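Local coordinates for protein SYE1 (Shewanella oneidensis, PDB 4AWT) that binds FMN and, as a member of the old yellow enzyme family, probably reduces carbon-carbon double bonds with electrons from NADH or NADPH, at residues Tyr163-Ala166 with Ala167-Ala170; Leu211-Leu214 with Asp215-Ala219; Ala342-Pro346 with Ala347-Gly351; Gly353-Gly356 with Leu357-Pro361. The protein carries 1 engineered substitution. All blocks are in the same frame, centred on the assembly; numbering follows the deposited sequence. Where two conformers were deposited one is given.

Contact 1. Residues Tyr163-Ala166 with Ala167-Ala170; sequences YRQA and ALNA
Arg164 with Leu168 and Gln165 with Asn169 are neighbours one turn apart on helix 153-172, which leads from strand 96-102 to strand 177-181 of a TIM (beta/alpha)8 barrel. Four successive i to i+4 hydrogen bonds hold this stretch, running from Ala167 N to Tyr163 O through Ala170 N to Ala166 O. In one of its two conformers Arg164 has its CG anti to the backbone N (chi1 -160°) and an extended chain out to NE, which carries it alongside Leu168 with both side chains pointing the same way. There Leu168 CD1 meets the guanidinium at its edge, near its plane, 4.0 Å from Arg164 NH1, while Arg164 NH2 makes a salt bridge to Asp223. Gln165, bent at its second torsion, crosses Leu168 and Asn169 at about a right angle. In Asn169 the CG lies beside the backbone N (chi1 -67°), folding the amide back over the preceding turn, and ND2 donates to Ile74 O in a loop. Replacing Asn169 with leucine would probably leave the Ile74 carbonyl without this donor and weaken the link between loop and helix, where Ala170 also packs on Ile74. On the buried side, Ala166 touches Leu101 and Ala170 touches Ala99 of strand 96-102, and Ala167 faces helix 212-225. The backbone carbonyl of Gln165 is gripped by Asn169 N at 2.8 Å and also lies close to that residue's amide, its O 3.1 Å from Asn169 CG.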
loop_
_atom_site.group_PDB
_atom_site.type_symbol
_atom_site.label_atom_id
_atom_site.label_comp_id
_atom_site.label_asym_id
_atom_site.label_seq_id
_atom_site.Cartn_x
_atom_site.Cartn_y
_atom_site.Cartn_z
ATOM N N TYR A 163 -3.693 -6.890 12.786
ATOM C CA TYR A 163 -3.078 -7.252 11.512
ATOM C C TYR A 163 -3.242 -8.715 11.200
ATOM O O TYR A 163 -3.556 -9.105 10.078
ATOM C CB TYR A 163 -1.603 -6.889 11.508
ATOM C CG TYR A 163 -1.235 -5.495 11.109
ATOM C CD1 TYR A 163 -1.460 -5.038 9.813
ATOM C CD2 TYR A 163 -0.620 -4.604 11.999
ATOM C CE1 TYR A 163 -1.113 -3.755 9.437
ATOM C CE2 TYR A 163 -0.236 -3.347 11.623
ATOM C CZ TYR A 163 -0.492 -2.906 10.324
ATOM O OH TYR A 163 -0.062 -1.646 9.991
ATOM N N ARG A 164 -2.993 -9.565 12.205
ATOM C CA ARG A 164 -3.075 -11.000 12.013
ATOM C C ARG A 164 -4.469 -11.392 11.548
ATOM O O ARG A 164 -4.654 -12.155 10.597
ATOM C CB ARG A 164 -2.670 -11.696 13.331
ATOM C CG ARG A 164 -2.258 -13.140 13.124
ATOM C CD ARG A 164 -2.059 -13.828 14.479
ATOM N NE ARG A 164 -1.515 -15.150 14.344
ATOM C CZ ARG A 164 -2.192 -16.181 13.876
ATOM N NH1 ARG A 164 -3.480 -16.088 13.552
ATOM N NH2 ARG A 164 -1.589 -17.359 13.750
ATOM N N GLN A 165 -5.471 -10.870 12.256
ATOM C CA GLN A 165 -6.835 -11.200 11.899
ATOM C C GLN A 165 -7.210 -10.634 10.535
ATOM O O GLN A 165 -7.944 -11.274 9.782
ATOM C CB GLN A 165 -7.803 -10.719 12.985
ATOM C CG GLN A 165 -9.234 -11.163 12.720
ATOM C CD GLN A 165 -9.400 -12.652 12.651
ATOM O OE1 GLN A 165 -10.056 -13.227 11.694
ATOM N NE2 GLN A 165 -8.853 -13.371 13.566
ATOM N N ALA A 166 -6.717 -9.439 10.220
ATOM C CA ALA A 166 -7.007 -8.842 8.928
ATOM C C ALA A 166 -6.465 -9.699 7.796
ATOM O O ALA A 166 -7.074 -9.794 6.738
ATOM C CB ALA A 166 -6.447 -7.447 8.826
ATOM N N ALA A 167 -5.302 -10.346 8.011
ATOM C CA ALA A 167 -4.762 -11.240 7.000
ATOM C C ALA A 167 -5.682 -12.427 6.777
ATOM O O ALA A 167 -5.949 -12.849 5.646
ATOM C CB ALA A 167 -3.372 -11.670 7.385
ATOM N N LEU A 168 -6.193 -13.031 7.882
ATOM C CA LEU A 168 -7.140 -14.112 7.757
ATOM C C LEU A 168 -8.408 -13.624 7.061
ATOM O O LEU A 168 -8.980 -14.344 6.222
ATOM C CB LEU A 168 -7.486 -14.686 9.136
ATOM C CG LEU A 168 -6.309 -15.342 9.848
ATOM C CD1 LEU A 168 -6.795 -15.739 11.261
ATOM C CD2 LEU A 168 -5.787 -16.529 9.108
ATOM N N ASN A 169 -8.864 -12.424 7.396
ATOM C CA ASN A 169 -10.056 -11.872 6.767
ATOM C C ASN A 169 -9.827 -11.694 5.255
ATOM O O ASN A 169 -10.741 -11.942 4.462
ATOM C CB ASN A 169 -10.392 -10.547 7.395
ATOM C CG ASN A 169 -10.835 -10.648 8.840
ATOM O OD1 ASN A 169 -11.094 -11.755 9.348
ATOM N ND2 ASN A 169 -10.944 -9.509 9.470
ATOM N N ALA A 170 -8.635 -11.264 4.877
ATOM C CA ALA A 170 -8.332 -11.117 3.452
ATOM C C ALA A 170 -8.412 -12.456 2.739
ATOM O O ALA A 170 -8.909 -12.550 1.620
ATOM C CB ALA A 170 -6.954 -10.509 3.274
#

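Contact 2. Residues Leu211-Leu214 with Asp215-Ala219; sequences LRFL and DEVVA
Leu211 O to Asp215 N, Arg212 O to Glu216 N, Phe213 O to Val217 N and Leu214 O to Val218 N form an unbroken series of i to i+4 hydrogen bonds, each 2.9 Å long, through the first turns of helix 212-225. Three pairs of side chains follow the same spacing. Phe213 turns its CG away from the backbone N (chi1 -172°), so that one face of the ring lies under the next turn; Val217 CG2 sits over that face, 4.0 Å from the ring centroid and displaced toward the rim, in a CH-pi contact. Leu214 and Val218 run side by side and touch methyl to methyl, Leu214 CD1 to Val218 CG2 at 3.9 Å. The third pair is polar and indirect. Glu216 crosses the Arg212 chain at a slant, its OE2 3.4 Å from Arg212 CG, but the charged ends stay apart, their planes 59° to each other. A water closes the gap: it accepts from Arg212 NH1 at 3.0 Å, lying in the guanidinium plane, and donates to Glu216 OE2 at 2.7 Å. Arg212 NH2 is taken by Glu208 and Asn209 and Glu216 OE1 by Tyr203, which fixes both ends of this bridge, and Asp215 OD1 is bonded to His262 NE2. In the barrel the helix follows strand 177-181 and precedes strand 230-234: Phe213 packs on helix 153-172 and, with Leu214, on helix 187-192, whereas Leu211, Asp215 and Val218 lean on helix 248-261.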
loop_
_atom_site.group_PDB
_atom_site.type_symbol
_atom_site.label_atom_id
_atom_site.label_comp_id
_atom_site.label_asym_id
_atom_site.label_seq_id
_atom_site.Cartn_x
_atom_site.Cartn_y
_atom_site.Cartn_z
ATOM N N LEU A 211 13.200 -1.498 14.002
ATOM C CA LEU A 211 12.667 -2.515 13.099
ATOM C C LEU A 211 11.833 -3.550 13.809
ATOM O O LEU A 211 11.231 -4.418 13.152
ATOM C CB LEU A 211 13.790 -3.202 12.319
ATOM C CG LEU A 211 14.573 -2.269 11.388
ATOM C CD1 LEU A 211 15.682 -3.019 10.710
ATOM C CD2 LEU A 211 13.681 -1.611 10.366
ATOM N N ARG A 212 11.742 -3.512 15.132
ATOM C CA ARG A 212 11.108 -4.585 15.900
ATOM C C ARG A 212 9.622 -4.679 15.610
ATOM O O ARG A 212 9.093 -5.796 15.478
ATOM C CB ARG A 212 11.378 -4.370 17.399
ATOM C CG ARG A 212 10.900 -5.568 18.214
ATOM C CD ARG A 212 11.175 -5.325 19.714
ATOM N NE ARG A 212 12.571 -5.012 19.985
ATOM C CZ ARG A 212 13.569 -5.825 19.984
ATOM N NH1 ARG A 212 13.381 -7.124 19.788
ATOM N NH2 ARG A 212 14.797 -5.318 20.195
ATOM N N PHE A 213 8.906 -3.567 15.554
ATOM C CA PHE A 213 7.470 -3.625 15.312
ATOM C C PHE A 213 7.202 -4.240 13.936
ATOM O O PHE A 213 6.371 -5.135 13.793
ATOM C CB PHE A 213 6.853 -2.256 15.468
ATOM C CG PHE A 213 5.351 -2.239 15.418
ATOM C CD1 PHE A 213 4.587 -3.023 16.240
ATOM C CD2 PHE A 213 4.700 -1.386 14.534
ATOM C CE1 PHE A 213 3.198 -2.963 16.193
ATOM C CE2 PHE A 213 3.317 -1.327 14.497
ATOM C CZ PHE A 213 2.573 -2.082 15.367
ATOM N N LEU A 214 7.945 -3.794 12.909
ATOM C CA LEU A 214 7.862 -4.411 11.592
ATOM C C LEU A 214 8.075 -5.910 11.684
ATOM O O LEU A 214 7.331 -6.718 11.113
ATOM C CB LEU A 214 8.897 -3.777 10.674
ATOM C CG LEU A 214 9.026 -4.412 9.295
ATOM C CD1 LEU A 214 7.783 -4.218 8.435
ATOM C CD2 LEU A 214 10.242 -3.844 8.567
ATOM N N ASP A 215 9.165 -6.326 12.380
ATOM C CA ASP A 215 9.488 -7.714 12.506
ATOM C C ASP A 215 8.334 -8.525 13.082
ATOM O O ASP A 215 7.976 -9.590 12.607
ATOM C CB ASP A 215 10.749 -7.857 13.370
ATOM C CG ASP A 215 11.284 -9.252 13.421
ATOM O OD1 ASP A 215 11.405 -9.906 12.406
ATOM O OD2 ASP A 215 11.804 -9.599 14.474
ATOM N N GLU A 216 7.767 -8.002 14.189
ATOM C CA GLU A 216 6.736 -8.710 14.888
ATOM C C GLU A 216 5.432 -8.774 14.121
ATOM O O GLU A 216 4.716 -9.794 14.138
ATOM C CB GLU A 216 6.530 -8.080 16.271
ATOM C CG GLU A 216 7.743 -8.301 17.169
ATOM C CD GLU A 216 7.660 -7.655 18.531
ATOM O OE1 GLU A 216 6.672 -6.938 18.781
ATOM O OE2 GLU A 216 8.581 -7.815 19.340
ATOM N N VAL A 217 5.075 -7.681 13.425
ATOM C CA VAL A 217 3.893 -7.695 12.576
ATOM C C VAL A 217 4.065 -8.708 11.451
ATOM O O VAL A 217 3.178 -9.513 11.190
ATOM C CB VAL A 217 3.568 -6.286 12.056
ATOM C CG1 VAL A 217 2.455 -6.360 11.003
ATOM C CG2 VAL A 217 3.166 -5.343 13.163
ATOM N N VAL A 218 5.223 -8.666 10.759
ATOM C CA VAL A 218 5.463 -9.613 9.668
ATOM C C VAL A 218 5.428 -11.034 10.181
ATOM O O VAL A 218 4.867 -11.915 9.538
ATOM C CB VAL A 218 6.734 -9.260 8.916
ATOM C CG1 VAL A 218 7.121 -10.350 7.933
ATOM C CG2 VAL A 218 6.559 -7.924 8.205
ATOM N N ALA A 219 6.033 -11.286 11.348
ATOM C CA ALA A 219 6.001 -12.653 11.868
ATOM C C ALA A 219 4.585 -13.136 12.048
ATOM O O ALA A 219 4.281 -14.287 11.726
ATOM C CB ALA A 219 6.738 -12.714 13.219
HETATM O O HOH W 1 11.036 -8.814 19.125
#

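Contact 3. Residues Ala342-Pro346 with Ala347-Gly351; sequences AEHVP and ATLFG. With BOG (octyl beta-D-glucopyranoside), chain D; FMN (flavin mononucleotide), chain B.
His344 holds its CG between the backbone N and the carbonyl carbon (chi1 75°), and Leu349 keeps its CG beside the backbone N (chi1 -72°); across the intervening turn these settings bring Leu349 CD2 to 3.7 Å from His344 CD2. Two consecutive i to i+3 bonds, Thr348 N to Val345 O and Leu349 N to Pro346 O, both 3.1 Å, form a short 3-10 turn at Pro346-Ala347, with each donor above its carbonyl plane. Val345 crosses Thr348 here, its CB 3.6 Å from Thr348 OG1. A water accepts from Phe350 N at 2.9 Å and lies near Pro346 O. Leu349 CB covers the centre of one face of the Phe350 ring, and Phe350 CE1 meets the flavin methyl C7M at 3.8 Å. The glucoside of the bound octyl glucopyranoside touches the same ring, its O2 3.4 Å from Phe350 CE1, and its alkyl chain passes the ring edge. With alanine at Phe350, a gap is likely to open beside the flavin methyl, and the detergent would lose the ring its O2 and alkyl chain touch. Leu349 CD2, 3.9 Å from FMN C7M, completes an apolar patch, implying that this loop holds the dimethylbenzene end of FMN by van der Waals contact rather than by hydrogen bonds.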
loop_
_atom_site.group_PDB
_atom_site.type_symbol
_atom_site.label_atom_id
_atom_site.label_comp_id
_atom_site.label_asym_id
_atom_site.label_seq_id
_atom_site.Cartn_x
_atom_site.Cartn_y
_atom_site.Cartn_z
ATOM N N ALA A 342 -4.378 8.399 -21.441
ATOM C CA ALA A 342 -5.242 9.404 -20.859
ATOM C C ALA A 342 -4.641 9.879 -19.556
ATOM O O ALA A 342 -3.884 9.155 -18.903
ATOM C CB ALA A 342 -6.619 8.842 -20.637
ATOM N N GLU A 343 -4.993 11.085 -19.129
ATOM C CA GLU A 343 -4.605 11.583 -17.825
ATOM C C GLU A 343 -5.807 11.647 -16.897
ATOM O O GLU A 343 -6.949 11.879 -17.312
ATOM C CB GLU A 343 -3.917 12.957 -17.850
ATOM C CG GLU A 343 -2.547 12.963 -18.530
ATOM C CD GLU A 343 -1.823 14.286 -18.358
ATOM O OE1 GLU A 343 -1.954 15.226 -19.148
ATOM O OE2 GLU A 343 -1.084 14.359 -17.348
ATOM N N HIS A 344 -5.524 11.423 -15.609
ATOM C CA HIS A 344 -6.562 11.392 -14.615
ATOM C C HIS A 344 -6.986 12.797 -14.191
ATOM O O HIS A 344 -6.215 13.773 -14.292
ATOM C CB HIS A 344 -6.129 10.610 -13.367
ATOM C CG HIS A 344 -5.162 11.327 -12.489
ATOM N ND1 HIS A 344 -3.818 11.335 -12.688
ATOM C CD2 HIS A 344 -5.397 12.114 -11.395
ATOM C CE1 HIS A 344 -3.267 12.095 -11.755
ATOM N NE2 HIS A 344 -4.198 12.583 -10.939
ATOM N N VAL A 345 -8.188 12.860 -13.630
ATOM C CA VAL A 345 -8.789 14.080 -13.089
ATOM C C VAL A 345 -8.597 14.115 -11.571
ATOM O O VAL A 345 -9.219 13.294 -10.863
ATOM C CB VAL A 345 -10.257 14.147 -13.435
ATOM C CG1 VAL A 345 -10.876 15.393 -12.848
ATOM C CG2 VAL A 345 -10.418 14.171 -14.972
ATOM N N PRO A 346 -7.741 14.989 -11.040
ATOM C CA PRO A 346 -7.559 15.012 -9.585
ATOM C C PRO A 346 -8.816 15.143 -8.817
ATOM O O PRO A 346 -8.972 14.527 -7.714
ATOM C CB PRO A 346 -6.587 16.208 -9.404
ATOM C CG PRO A 346 -5.794 16.210 -10.685
ATOM C CD PRO A 346 -6.777 15.852 -11.747
ATOM N N ALA A 347 -9.782 15.939 -9.291
ATOM C CA ALA A 347 -10.988 16.178 -8.519
ATOM C C ALA A 347 -11.835 14.965 -8.296
ATOM O O ALA A 347 -12.699 15.001 -7.386
ATOM C CB ALA A 347 -11.862 17.232 -9.256
ATOM N N THR A 348 -11.671 13.869 -9.023
ATOM C CA THR A 348 -12.463 12.662 -8.830
ATOM C C THR A 348 -11.625 11.513 -8.329
ATOM O O THR A 348 -12.049 10.335 -8.335
ATOM C CB THR A 348 -13.248 12.301 -10.094
ATOM O OG1 THR A 348 -12.307 12.176 -11.152
ATOM C CG2 THR A 348 -14.274 13.369 -10.428
ATOM N N LEU A 349 -10.432 11.787 -7.804
ATOM C CA LEU A 349 -9.620 10.740 -7.180
ATOM C C LEU A 349 -10.335 10.132 -5.971
ATOM O O LEU A 349 -10.275 8.924 -5.786
ATOM C CB LEU A 349 -8.259 11.239 -6.802
ATOM C CG LEU A 349 -7.332 11.478 -7.999
ATOM C CD1 LEU A 349 -6.058 12.111 -7.546
ATOM C CD2 LEU A 349 -7.020 10.189 -8.731
ATOM N N PHE A 350 -10.926 10.975 -5.124
ATOM C CA PHE A 350 -11.399 10.592 -3.825
ATOM C C PHE A 350 -12.870 10.926 -3.660
ATOM O O PHE A 350 -13.273 12.079 -3.871
ATOM C CB PHE A 350 -10.621 11.312 -2.698
ATOM C CG PHE A 350 -9.144 11.158 -2.820
ATOM C CD1 PHE A 350 -8.540 9.921 -2.723
ATOM C CD2 PHE A 350 -8.360 12.248 -3.048
ATOM C CE1 PHE A 350 -7.184 9.781 -2.819
ATOM C CE2 PHE A 350 -7.008 12.126 -3.162
ATOM C CZ PHE A 350 -6.428 10.899 -3.046
ATOM N N GLY A 351 -13.652 9.972 -3.189
ATOM C CA GLY A 351 -15.073 10.230 -2.925
ATOM C C GLY A 351 -15.889 10.193 -4.209
ATOM O O GLY A 351 -15.403 9.965 -5.296
HETATM C C1 BOG D . -3.316 10.709 -0.015
HETATM O O1 BOG D . -3.692 11.771 -0.847
HETATM C C2 BOG D . -4.156 9.489 -0.232
HETATM O O2 BOG D . -5.501 9.711 0.131
HETATM C C3 BOG D . -3.675 8.288 0.597
HETATM O O3 BOG D . -4.334 7.120 0.193
HETATM C C4 BOG D . -2.186 8.075 0.290
HETATM O O4 BOG D . -1.713 7.043 1.090
HETATM C C5 BOG D . -1.371 9.348 0.482
HETATM O O5 BOG D . -1.946 10.321 -0.368
HETATM C C6 BOG D . 0.083 9.148 0.138
HETATM O O6 BOG D . 0.722 10.373 0.449
HETATM C "C1'" BOG D . -3.377 13.050 -0.350
HETATM C "C2'" BOG D . -3.939 14.216 -1.160
HETATM C "C3'" BOG D . -3.726 14.095 -2.638
HETATM C "C4'" BOG D . -3.870 15.305 -3.554
HETATM C "C5'" BOG D . -4.971 14.989 -4.571
HETATM C "C6'" BOG D . -6.205 15.856 -4.315
HETATM C "C7'" BOG D . -7.312 15.506 -5.326
HETATM C "C8'" BOG D . -8.223 16.727 -5.388
HETATM N N1 FMN B . -0.079 4.028 -1.816
HETATM C C2 FMN B . -0.347 3.080 -0.926
HETATM O O2 FMN B . 0.547 2.313 -0.479
HETATM N N3 FMN B . -1.643 2.908 -0.460
HETATM C C4 FMN B . -2.706 3.689 -0.882
HETATM O O4 FMN B . -3.865 3.396 -0.488
HETATM C C4A FMN B . -2.387 4.748 -1.729
HETATM N N5 FMN B . -3.372 5.648 -2.133
HETATM C C5A FMN B . -3.112 6.419 -3.298
HETATM C C6 FMN B . -4.131 7.118 -3.895
HETATM C C7 FMN B . -3.925 7.876 -5.073
HETATM C C7M FMN B . -5.121 8.515 -5.738
HETATM C C8 FMN B . -2.664 7.944 -5.583
HETATM C C8M FMN B . -2.360 8.706 -6.857
HETATM C C9 FMN B . -1.606 7.241 -4.970
HETATM C C9A FMN B . -1.818 6.463 -3.830
HETATM N N10 FMN B . -0.777 5.709 -3.249
HETATM C C10 FMN B . -1.077 4.808 -2.246
HETATM C "C1'" FMN B . 0.553 5.728 -3.864
HETATM C "C2'" FMN B . 0.644 4.890 -5.153
HETATM O "O2'" FMN B . 0.552 3.506 -4.860
HETATM C "C3'" FMN B . 1.958 5.086 -5.883
HETATM O "O3'" FMN B . 3.060 4.586 -5.141
HETATM C "C4'" FMN B . 2.258 6.537 -6.301
HETATM O "O4'" FMN B . 1.120 7.168 -6.868
HETATM C "C5'" FMN B . 3.478 6.643 -7.196
HETATM O "O5'" FMN B . 3.284 5.941 -8.435
HETATM P P FMN B . 2.858 6.763 -9.759
HETATM O O1P FMN B . 1.458 7.269 -9.517
HETATM O O2P FMN B . 3.851 7.891 -9.929
HETATM O O3P FMN B . 2.929 5.717 -10.843
HETATM O O HOH W 2 -10.930 13.862 -5.175
#

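Contact 4. Residues Gly353-Gly356 with Leu357-Pro361; sequences GEKG and LTDYP
Glu354 and Thr358 meet through backbone and side chain alike. Among the backbone bonds, Glu354 O accepts both Leu357 N at 2.9 Å and Thr358 N at 3.0 Å; the first closes a type II turn over Lys355 and Gly356, in which Gly356 takes the positive phi (76°) expected at the third position. The side-chain bonds brace this turn from two directions. Thr358 OG1 donates to Glu354 OE1 at 2.6 Å, arriving on the anti side of the carboxylate and tilted out of its plane. Asp359, its CG set between the backbone N and the carbonyl carbon (chi1 64°), swings back over the turn and receives Gly356 N on the syn side of OD1 at 2.9 Å. Its other oxygen, OD2, lies against the Lys355 backbone and aliphatic chain, 3.4 Å from Lys355 CA, while the ammonium group stays well away. A water adds a further link, donating to Gly356 O and lying 2.6 Å from Tyr360 OH, in the plane of the ring; that hydroxyl is also hydrogen-bonded to Val345 N. Van der Waals contacts complete the set: Gly356 O sits at the edge of the Tyr360 ring, 3.3 Å from CE2, and Leu357 CB lies against Gly353 O. Beyond the turn, Arg27 and Arg29 bond to Gly356 O and Gly353 O respectively, Leu357 packs on Met40 and Tyr44 of helix 39-46, and Tyr360 touches Ile326 and Ala327 of helix 323-327.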
loop_
_atom_site.group_PDB
_atom_site.type_symbol
_atom_site.label_atom_id
_atom_site.label_comp_id
_atom_site.label_asym_id
_atom_site.label_seq_id
_atom_site.Cartn_x
_atom_site.Cartn_y
_atom_site.Cartn_z
ATOM N N GLY A 353 -18.712 8.771 -6.816
ATOM C CA GLY A 353 -19.245 7.533 -7.348
ATOM C C GLY A 353 -18.471 7.069 -8.558
ATOM O O GLY A 353 -17.246 7.128 -8.620
ATOM N N GLU A 354 -19.232 6.551 -9.548
ATOM C CA GLU A 354 -18.613 5.977 -10.694
ATOM C C GLU A 354 -17.854 6.950 -11.567
ATOM O O GLU A 354 -16.921 6.561 -12.273
ATOM C CB GLU A 354 -19.646 5.239 -11.554
ATOM C CG GLU A 354 -20.011 3.915 -10.956
ATOM C CD GLU A 354 -20.359 2.753 -11.820
ATOM O OE1 GLU A 354 -19.582 1.930 -12.431
ATOM O OE2 GLU A 354 -21.634 2.760 -11.771
ATOM N N LYS A 355 -18.260 8.219 -11.564
ATOM C CA LYS A 355 -17.593 9.201 -12.416
ATOM C C LYS A 355 -16.164 9.388 -11.931
ATOM O O LYS A 355 -15.891 9.654 -10.753
ATOM C CB LYS A 355 -18.388 10.509 -12.407
ATOM C CG LYS A 355 -19.686 10.408 -13.114
ATOM C CD LYS A 355 -20.457 11.739 -13.072
ATOM C CE LYS A 355 -21.696 11.680 -13.936
ATOM N NZ LYS A 355 -22.025 13.052 -14.427
ATOM N N GLY A 356 -15.239 9.249 -12.873
ATOM C CA GLY A 356 -13.842 9.311 -12.540
ATOM C C GLY A 356 -13.321 8.059 -11.873
ATOM O O GLY A 356 -12.199 8.073 -11.364
ATOM N N LEU A 357 -14.085 6.993 -11.914
ATOM C CA LEU A 357 -13.707 5.693 -11.360
ATOM C C LEU A 357 -13.778 4.636 -12.436
ATOM O O LEU A 357 -12.758 4.048 -12.833
ATOM C CB LEU A 357 -14.552 5.319 -10.141
ATOM C CG LEU A 357 -14.117 4.039 -9.445
ATOM C CD1 LEU A 357 -12.874 4.265 -8.594
ATOM C CD2 LEU A 357 -15.260 3.470 -8.618
ATOM N N THR A 358 -14.979 4.371 -12.959
ATOM C CA THR A 358 -15.227 3.306 -13.886
ATOM C C THR A 358 -15.540 3.758 -15.304
ATOM O O THR A 358 -15.786 2.932 -16.179
ATOM C CB THR A 358 -16.383 2.390 -13.425
ATOM O OG1 THR A 358 -17.517 3.235 -13.257
ATOM C CG2 THR A 358 -16.056 1.708 -12.130
ATOM N N ASP A 359 -15.500 5.074 -15.550
ATOM C CA ASP A 359 -15.887 5.635 -16.842
ATOM C C ASP A 359 -14.719 6.178 -17.624
ATOM O O ASP A 359 -14.934 6.886 -18.614
ATOM C CB ASP A 359 -17.009 6.656 -16.700
ATOM C CG ASP A 359 -16.646 7.863 -15.918
ATOM O OD1 ASP A 359 -15.542 7.913 -15.375
ATOM O OD2 ASP A 359 -17.526 8.780 -15.813
ATOM N N TYR A 360 -13.474 5.832 -17.284
ATOM C CA TYR A 360 -12.359 6.046 -18.162
ATOM C C TYR A 360 -12.380 4.964 -19.232
ATOM O O TYR A 360 -12.321 3.777 -18.871
ATOM C CB TYR A 360 -11.048 6.040 -17.439
ATOM C CG TYR A 360 -10.755 7.190 -16.528
ATOM C CD1 TYR A 360 -10.228 8.380 -17.016
ATOM C CD2 TYR A 360 -10.969 7.105 -15.157
ATOM C CE1 TYR A 360 -9.891 9.428 -16.177
ATOM C CE2 TYR A 360 -10.668 8.152 -14.317
ATOM C CZ TYR A 360 -10.124 9.304 -14.828
ATOM O OH TYR A 360 -9.754 10.359 -14.014
ATOM N N PRO A 361 -12.486 5.286 -20.504
ATOM C CA PRO A 361 -12.585 4.213 -21.523
ATOM C C PRO A 361 -11.294 3.510 -21.812
ATOM O O PRO A 361 -10.186 4.016 -21.571
ATOM C CB PRO A 361 -13.084 4.945 -22.755
ATOM C CG PRO A 361 -12.726 6.277 -22.555
ATOM C CD PRO A 361 -12.634 6.619 -21.089
HETATM O O HOH W 3 -10.299 10.226 -11.454
#

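From the N terminus the four contacts come in series; none nests in or crosses another, and each spans only helical turns or a tight turn. Contact 1 lies on helix 153-172 and contact 2 on the following long barrel helix, 212-225; the two helices touch where Tyr163 CD2 meets Val217 CG1 at 3.7 Å. Contacts 3 and 4 close successive turns in the tail after helix 331-337, across the chain's centre from contact 2. They touch each other: Tyr360 OH probably accepts from Val345 N at 3.0 Å, and Thr348 OG1 rests near Gly356 CA. The first pair thus joins neighbouring barrel helices; contact 3 borders the flavin, and contact 4 packs the tail beyond it against helices 39-46 and 323-327.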